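Long-range contacts in IMC sub-compartment protein ISP1 (Toxoplasma gondii, PDB 4CHM), which is one of the inner membrane complex proteins critical for replication of the parasite, adopts a pleckstrin homology fold and probably works in its division by endodyogeny: residues N83-A92 / P103-K112; V28-I39 / L49-V57. One frame throughout, in Å; residues are numbered along the deposited sequence.

Contact 1: N83-A92 / P103-K112. With SO4 (sulfate ion), chain H.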
# COMPACT_ATOMS: atom_id res chain seq x y z
N ASN A 83 -9.77 -5.77 -10.26
CA ASN A 83 -9.43 -7.02 -9.62
C ASN A 83 -8.33 -6.78 -8.57
O ASN A 83 -7.17 -6.60 -8.92
CB ASN A 83 -8.99 -8.06 -10.67
CG ASN A 83 -8.90 -9.46 -10.10
OD1 ASN A 83 -8.43 -9.65 -8.97
ND2 ASN A 83 -9.32 -10.44 -10.87
N LEU A 84 -8.72 -6.72 -7.31
CA LEU A 84 -7.78 -6.37 -6.26
C LEU A 84 -7.01 -7.61 -5.78
O LEU A 84 -5.95 -7.48 -5.14
CB LEU A 84 -8.48 -5.68 -5.07
CG LEU A 84 -9.26 -4.38 -5.34
CD1 LEU A 84 -9.74 -3.73 -4.06
CD2 LEU A 84 -8.46 -3.39 -6.20
N VAL A 85 -7.61 -8.79 -5.92
CA VAL A 85 -7.13 -9.96 -5.19
C VAL A 85 -6.32 -11.01 -5.94
O VAL A 85 -5.48 -11.68 -5.36
CB VAL A 85 -8.29 -10.69 -4.49
CG1 VAL A 85 -9.00 -9.76 -3.51
CG2 VAL A 85 -9.26 -11.25 -5.51
N ASP A 86 -6.57 -11.15 -7.23
CA ASP A 86 -6.04 -12.27 -7.99
C ASP A 86 -4.51 -12.34 -8.10
O ASP A 86 -3.94 -13.42 -8.15
CB ASP A 86 -6.78 -12.48 -9.31
CG ASP A 86 -8.13 -13.16 -9.10
OD1 ASP A 86 -8.22 -14.04 -8.21
OD2 ASP A 86 -9.10 -12.81 -9.79
N ASP A 87 -3.86 -11.19 -8.17
CA ASP A 87 -2.40 -11.16 -8.14
C ASP A 87 -1.80 -11.12 -6.73
O ASP A 87 -0.58 -11.12 -6.58
CB ASP A 87 -1.86 -10.02 -9.01
CG ASP A 87 -2.15 -8.66 -8.43
OD1 ASP A 87 -2.55 -8.57 -7.25
OD2 ASP A 87 -1.99 -7.67 -9.17
N GLU A 88 -2.64 -11.06 -5.70
CA GLU A 88 -2.14 -10.97 -4.30
C GLU A 88 -1.00 -9.98 -4.18
O GLU A 88 -0.08 -10.19 -3.39
CB GLU A 88 -1.69 -12.35 -3.76
CG GLU A 88 -2.80 -13.39 -3.72
CD GLU A 88 -3.00 -14.12 -5.05
OE1 GLU A 88 -2.09 -14.10 -5.94
OE2 GLU A 88 -4.06 -14.78 -5.17
N SER A 89 -1.07 -8.90 -4.97
CA SER A 89 -0.08 -7.82 -4.89
C SER A 89 -0.64 -6.49 -4.36
O SER A 89 0.06 -5.48 -4.40
CB SER A 89 0.58 -7.61 -6.26
OG SER A 89 1.26 -8.80 -6.64
N CYS A 90 -1.88 -6.48 -3.88
CA CYS A 90 -2.53 -5.24 -3.48
C CYS A 90 -2.61 -5.03 -1.95
O CYS A 90 -2.91 -5.96 -1.20
CB CYS A 90 -3.91 -5.20 -4.09
SG CYS A 90 -4.92 -3.80 -3.57
N VAL A 91 -2.33 -3.82 -1.48
CA VAL A 91 -2.77 -3.39 -0.17
C VAL A 91 -3.66 -2.16 -0.33
O VAL A 91 -3.26 -1.17 -0.98
CB VAL A 91 -1.60 -3.01 0.76
CG1 VAL A 91 -2.09 -2.85 2.17
CG2 VAL A 91 -0.46 -4.04 0.70
N ALA A 92 -4.81 -2.19 0.32
CA ALA A 92 -5.67 -0.98 0.37
C ALA A 92 -5.53 -0.28 1.69
O ALA A 92 -5.60 -0.91 2.75
CB ALA A 92 -7.12 -1.35 0.13
N PRO A 103 -6.86 1.45 -2.94
CA PRO A 103 -6.12 0.21 -3.22
C PRO A 103 -4.85 0.45 -4.03
O PRO A 103 -4.90 1.01 -5.11
CB PRO A 103 -7.13 -0.63 -4.02
CG PRO A 103 -8.48 0.07 -3.83
CD PRO A 103 -8.10 1.52 -3.74
N LEU A 104 -3.72 -0.00 -3.48
CA LEU A 104 -2.40 0.17 -4.11
C LEU A 104 -1.96 -1.18 -4.58
O LEU A 104 -1.98 -2.17 -3.81
CB LEU A 104 -1.37 0.63 -3.09
CG LEU A 104 -1.65 1.91 -2.31
CD1 LEU A 104 -0.60 2.10 -1.25
CD2 LEU A 104 -1.69 3.09 -3.25
N ARG A 105 -1.54 -1.26 -5.83
CA ARG A 105 -0.98 -2.54 -6.33
C ARG A 105 0.55 -2.43 -6.49
O ARG A 105 1.03 -1.54 -7.20
CB ARG A 105 -1.60 -2.93 -7.67
CG ARG A 105 -1.03 -4.26 -8.20
CD ARG A 105 -1.59 -4.59 -9.56
NE ARG A 105 -3.01 -4.99 -9.51
CZ ARG A 105 -3.77 -5.12 -10.60
NH1 ARG A 105 -3.27 -4.81 -11.79
NH2 ARG A 105 -5.06 -5.48 -10.50
N PHE A 106 1.29 -3.27 -5.78
CA PHE A 106 2.74 -3.26 -5.83
C PHE A 106 3.21 -4.14 -6.98
O PHE A 106 2.42 -4.82 -7.60
CB PHE A 106 3.32 -3.74 -4.48
CG PHE A 106 3.08 -2.77 -3.36
CD1 PHE A 106 1.85 -2.76 -2.69
CD2 PHE A 106 4.01 -1.75 -3.09
CE1 PHE A 106 1.58 -1.78 -1.74
CE2 PHE A 106 3.75 -0.79 -2.15
CZ PHE A 106 2.53 -0.80 -1.47
N ASP A 107 4.53 -4.22 -7.16
CA ASP A 107 5.13 -5.00 -8.24
C ASP A 107 4.94 -6.52 -8.10
O ASP A 107 5.07 -7.25 -9.07
CB ASP A 107 6.62 -4.68 -8.34
CG ASP A 107 6.86 -3.29 -8.88
OD1 ASP A 107 5.89 -2.50 -8.97
OD2 ASP A 107 8.02 -2.98 -9.24
N GLY A 108 4.70 -7.01 -6.90
CA GLY A 108 4.46 -8.43 -6.72
C GLY A 108 4.23 -8.74 -5.26
O GLY A 108 4.06 -7.81 -4.44
N VAL A 109 4.16 -10.03 -4.94
CA VAL A 109 3.68 -10.46 -3.64
C VAL A 109 4.63 -10.02 -2.53
O VAL A 109 4.20 -9.70 -1.43
CB VAL A 109 3.45 -12.00 -3.61
CG1 VAL A 109 2.93 -12.44 -2.25
CG2 VAL A 109 2.45 -12.39 -4.69
N LYS A 110 5.92 -9.96 -2.85
CA LYS A 110 6.93 -9.70 -1.83
C LYS A 110 6.90 -8.28 -1.33
O LYS A 110 6.95 -8.04 -0.14
CB LYS A 110 8.33 -10.04 -2.33
CG LYS A 110 9.43 -9.76 -1.32
CD LYS A 110 10.83 -9.98 -1.94
CE LYS A 110 11.93 -9.65 -0.95
NZ LYS A 110 13.11 -10.54 -1.11
N ASP A 111 6.81 -7.34 -2.26
CA ASP A 111 6.62 -5.96 -1.91
C ASP A 111 5.29 -5.75 -1.19
O ASP A 111 5.24 -5.08 -0.21
CB ASP A 111 6.72 -5.07 -3.14
CG ASP A 111 8.12 -4.52 -3.34
OD1 ASP A 111 8.99 -4.80 -2.54
OD2 ASP A 111 8.33 -3.78 -4.27
N LYS A 112 4.25 -6.40 -1.66
CA LYS A 112 2.95 -6.25 -1.06
C LYS A 112 3.08 -6.69 0.40
O LYS A 112 2.66 -6.01 1.29
CB LYS A 112 1.95 -7.15 -1.79
CG LYS A 112 0.50 -7.11 -1.34
CD LYS A 112 0.31 -7.73 0.02
CE LYS A 112 -0.82 -8.74 0.06
NZ LYS A 112 -0.50 -10.07 -0.49
S SO4 H . -5.27 -6.62 -14.14
O1 SO4 H . -4.28 -7.75 -13.98
O2 SO4 H . -6.33 -6.62 -13.05
O3 SO4 H . -5.93 -6.71 -15.48
O4 SO4 H . -4.60 -5.27 -14.16
O HOH W 1 -3.97 -6.35 -7.23
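One face of the Arg-105 guanidinium lies beneath Asp-87, whose carboxylate stands almost upright on it, the two planes 81° apart; at the edge, in plane, sit Asn-83 O, 2.9 Å from NH2, and O4 of a sulfate ion, bonded to NH1 in a nearly straight line. Strands 90-95 and 101-105 form an antiparallel hairpin of the pleckstrin homology fold, joined here by the hydrogen-bonded pair Val-91 and Leu-104. Asp-87 OD2 comes within 2.9 Å of Arg-105 NE, but well out of the guanidinium plane, so this salt bridge is purely electrostatic; the N-H of NE goes to water 1 instead. The Phe-106 ring turns its edge to Ser-89 O, which also accepts from Phe-106 N at 2.9 Å. On the opposite face of the sheet from Val-91 and Leu-104, Pro-103 CB rests against Cys-90 SG and Leu-84 CD2, 3.8 Å from the latter. At Gly-108, the N-cap, the C-terminal helix begins, and its first turn closes over the strand start. Lys-112 leaves with CG anti to the backbone N, packs CG 3.3 Å from Ser-89 C, then curls back until NZ reaches Glu-88 O at 2.9 Å, from above the carbonyl plane.

Contact 2: V28-I39 / L49-V57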
# COMPACT_ATOMS: atom_id res chain seq x y z
N VAL A 28 -2.63 2.75 -8.51
CA VAL A 28 -3.84 2.84 -7.79
C VAL A 28 -4.96 2.25 -8.64
O VAL A 28 -5.04 2.49 -9.81
CB VAL A 28 -4.12 4.28 -7.38
CG1 VAL A 28 -5.51 4.45 -6.88
CG2 VAL A 28 -3.09 4.75 -6.37
N LEU A 29 -5.79 1.45 -8.02
CA LEU A 29 -6.91 0.83 -8.73
C LEU A 29 -8.25 1.54 -8.41
O LEU A 29 -8.71 1.58 -7.25
CB LEU A 29 -6.97 -0.68 -8.46
CG LEU A 29 -5.63 -1.45 -8.57
CD1 LEU A 29 -5.67 -2.82 -7.90
CD2 LEU A 29 -5.12 -1.57 -10.03
N LEU A 30 -8.81 2.22 -9.42
CA LEU A 30 -9.97 3.07 -9.20
C LEU A 30 -11.25 2.22 -9.14
O LEU A 30 -11.28 1.06 -9.61
CB LEU A 30 -10.06 4.19 -10.26
CG LEU A 30 -8.88 5.20 -10.28
CD1 LEU A 30 -9.08 6.26 -11.36
CD2 LEU A 30 -8.70 5.89 -8.94
N GLN A 31 -12.29 2.77 -8.53
CA GLN A 31 -13.54 2.04 -8.31
C GLN A 31 -14.16 1.58 -9.65
O GLN A 31 -14.72 0.48 -9.75
CB GLN A 31 -14.52 2.91 -7.52
CG GLN A 31 -15.87 2.24 -7.33
CD GLN A 31 -16.86 3.09 -6.56
OE1 GLN A 31 -16.51 4.15 -6.06
NE2 GLN A 31 -18.11 2.64 -6.49
N ASP A 32 -14.01 2.39 -10.70
CA ASP A 32 -14.55 2.02 -12.02
C ASP A 32 -13.69 0.99 -12.78
O ASP A 32 -14.03 0.60 -13.88
CB ASP A 32 -14.81 3.27 -12.89
CG ASP A 32 -13.53 3.95 -13.35
OD1 ASP A 32 -12.42 3.39 -13.16
OD2 ASP A 32 -13.63 5.06 -13.90
N GLY A 33 -12.61 0.54 -12.17
CA GLY A 33 -11.72 -0.40 -12.84
C GLY A 33 -10.48 0.20 -13.48
O GLY A 33 -9.60 -0.54 -13.93
N THR A 34 -10.39 1.54 -13.54
CA THR A 34 -9.18 2.24 -14.10
C THR A 34 -7.94 1.95 -13.28
O THR A 34 -8.03 1.80 -12.07
CB THR A 34 -9.31 3.77 -14.02
OG1 THR A 34 -10.60 4.17 -14.42
CG2 THR A 34 -8.24 4.48 -14.88
N ARG A 35 -6.78 2.05 -13.90
CA ARG A 35 -5.50 1.95 -13.20
C ARG A 35 -4.71 3.25 -13.39
O ARG A 35 -4.45 3.62 -14.47
CB ARG A 35 -4.70 0.83 -13.80
CG ARG A 35 -4.89 -0.52 -13.20
CD ARG A 35 -4.49 -1.60 -14.16
NE ARG A 35 -5.44 -1.61 -15.21
CZ ARG A 35 -6.35 -2.54 -15.40
NH1 ARG A 35 -6.36 -3.58 -14.63
NH2 ARG A 35 -7.22 -2.43 -16.37
N LEU A 36 -4.34 3.92 -12.32
CA LEU A 36 -3.47 5.07 -12.40
C LEU A 36 -2.07 4.66 -12.07
O LEU A 36 -1.85 4.02 -11.12
CB LEU A 36 -3.88 6.17 -11.43
CG LEU A 36 -5.25 6.82 -11.50
CD1 LEU A 36 -5.49 7.75 -10.34
CD2 LEU A 36 -5.34 7.57 -12.79
N GLN A 37 -1.12 5.07 -12.90
CA GLN A 37 0.30 4.98 -12.58
C GLN A 37 0.66 6.09 -11.60
O GLN A 37 0.39 7.22 -11.86
CB GLN A 37 1.20 5.20 -13.78
CG GLN A 37 1.01 4.41 -15.03
CD GLN A 37 2.05 4.77 -16.08
OE1 GLN A 37 2.13 5.88 -16.56
NE2 GLN A 37 2.86 3.83 -16.41
N CYS A 38 1.31 5.75 -10.51
CA CYS A 38 1.61 6.68 -9.47
C CYS A 38 2.98 6.51 -8.82
O CYS A 38 3.59 5.49 -8.95
CB CYS A 38 0.54 6.57 -8.38
SG CYS A 38 -1.16 6.79 -8.84
N ILE A 39 3.42 7.51 -8.09
CA ILE A 39 4.54 7.39 -7.19
C ILE A 39 4.08 7.46 -5.75
O ILE A 39 3.36 8.40 -5.35
CB ILE A 39 5.56 8.51 -7.44
CG1 ILE A 39 6.09 8.44 -8.90
CG2 ILE A 39 6.66 8.54 -6.37
CD1 ILE A 39 6.93 7.22 -9.19
N LEU A 49 2.13 9.48 4.01
CA LEU A 49 2.32 8.90 2.69
C LEU A 49 1.78 9.87 1.66
O LEU A 49 0.70 10.42 1.83
CB LEU A 49 1.52 7.59 2.55
CG LEU A 49 2.00 6.29 3.17
CD1 LEU A 49 0.94 5.23 2.96
CD2 LEU A 49 3.33 5.83 2.61
N SER A 50 2.45 9.97 0.53
CA SER A 50 1.85 10.62 -0.60
C SER A 50 1.67 9.63 -1.73
O SER A 50 2.48 8.70 -1.91
CB SER A 50 2.69 11.80 -1.05
OG SER A 50 4.00 11.39 -1.38
N ILE A 51 0.63 9.89 -2.53
CA ILE A 51 0.36 9.16 -3.75
C ILE A 51 0.19 10.21 -4.86
O ILE A 51 -0.68 11.08 -4.79
CB ILE A 51 -0.95 8.37 -3.62
CG1 ILE A 51 -0.86 7.40 -2.43
CG2 ILE A 51 -1.25 7.63 -4.91
CD1 ILE A 51 -2.17 6.72 -2.10
N SER A 52 1.01 10.11 -5.88
CA SER A 52 1.07 11.13 -6.92
C SER A 52 0.78 10.47 -8.22
O SER A 52 1.52 9.59 -8.63
CB SER A 52 2.49 11.71 -6.97
OG SER A 52 2.60 12.68 -7.99
N CYS A 53 -0.31 10.89 -8.89
CA CYS A 53 -0.72 10.30 -10.16
C CYS A 53 -1.24 11.38 -11.10
O CYS A 53 -1.99 12.25 -10.67
CB CYS A 53 -1.86 9.29 -9.97
SG CYS A 53 -1.86 8.40 -8.40
N GLU A 54 -0.83 11.33 -12.35
CA GLU A 54 -1.30 12.28 -13.34
C GLU A 54 -1.29 13.71 -12.79
O GLU A 54 -2.30 14.44 -12.86
CB GLU A 54 -2.68 11.85 -13.88
CG GLU A 54 -2.57 10.57 -14.73
CD GLU A 54 -3.91 9.93 -15.08
OE1 GLU A 54 -4.96 10.51 -14.77
OE2 GLU A 54 -3.89 8.81 -15.64
N ASP A 55 -0.16 14.13 -12.26
CA ASP A 55 0.10 15.49 -11.83
C ASP A 55 -0.67 15.95 -10.60
O ASP A 55 -0.70 17.08 -10.28
CB ASP A 55 -0.03 16.49 -12.99
CG ASP A 55 0.97 16.24 -14.12
OD1 ASP A 55 1.93 15.50 -13.95
OD2 ASP A 55 0.77 16.82 -15.16
N LYS A 56 -1.25 15.01 -9.90
CA LYS A 56 -1.98 15.28 -8.70
C LYS A 56 -1.43 14.48 -7.52
O LYS A 56 -1.19 13.33 -7.60
CB LYS A 56 -3.44 14.93 -8.92
CG LYS A 56 -4.22 15.95 -9.71
CD LYS A 56 -5.47 15.38 -10.35
CE LYS A 56 -6.45 14.82 -9.32
NZ LYS A 56 -7.80 15.46 -9.24
N VAL A 57 -1.23 15.15 -6.41
CA VAL A 57 -0.69 14.54 -5.22
C VAL A 57 -1.69 14.51 -4.07
O VAL A 57 -2.30 15.51 -3.76
CB VAL A 57 0.56 15.31 -4.81
CG1 VAL A 57 1.09 14.85 -3.48
CG2 VAL A 57 1.60 15.18 -5.88
O HOH W 2 1.20 9.29 -13.10
O HOH W 3 4.10 10.36 -3.92
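Cys-38 and Cys-53 meet covalently, through a disulfide that bridges strands 35-43 and 48-53. The link itself is plain, but the modelled separation of 1.8 Å between Cys-38 SG and Cys-53 SG is short, so its finer geometry is doubtful. Cys-38 SG lies beside its own backbone N, anti to the carbonyl carbon (chi1 -56°), whereas the first torsion of Cys-53 is far from staggered and shares the doubt.

Backbone hydrogen bonds follow one residue along. Ile-39 N donates a hydrogen bond to Ser-52 O at 2.9 Å, in the carbonyl plane, and Ser-52 N returns the bond to Ile-39 O at 3.0 Å. This reciprocal pair belongs to the antiparallel hairpin 35-43/48-53 in the N-terminal part of the pleckstrin homology sheet; the short strand segments are strongly twisted, their directions 134° apart. Past the pairing, a water takes over: Glu-54 N, in the type I' turn that leads into strand 56-61, donates to water 2 at 3.0 Å, and the same water donates to Gln-37 O. Water 3 joins Ile-39 O to Ser-50, lying 2.7 Å from Ser-50 OG, beside strands that stay paired, for the Ser-50 backbone bonds on to His-41.

Apolar contacts gather on the disulfide side of the sheet. Ile-51 CG2, anti to its own N, touches two neighbours that lie to one side of it: Val-28 CG2 at 3.7 Å, the side chains crossing at about a right angle, and Cys-38 SG at 4.0 Å. Beyond Ile-51 lie Ile-102 and Leu-104 of strand 101-105. Leu-36 sets CD1 against Cys-53 CB.

Its other branch makes a contact of a different kind, a methyl group against a carboxylate: the extended Glu-54 side chain crosses Leu-36 CD2, with OE2 3.4 Å from it.

How the contacts relate
Contacts 1 and 2 lie in series along the chain, their centres about 14 Å apart, and share one antiparallel sheet. Strand 24-29, in contact 2, runs next to strand 101-105, in contact 1, and Pro-103 O probably accepts from Leu-29 N at 3.1 Å. On one side of this seam, Leu-29 CD1 packs 3.3 Å from Leu-84 CD2; on the other, Val-28 CG2 meets Leu-104 CD2 at 3.8 Å. The sulfate, probably from the crystallisation liquor, also spans them: its O4, held by Arg-105, forms a salt bridge to Arg-35 NH1 of 28-39.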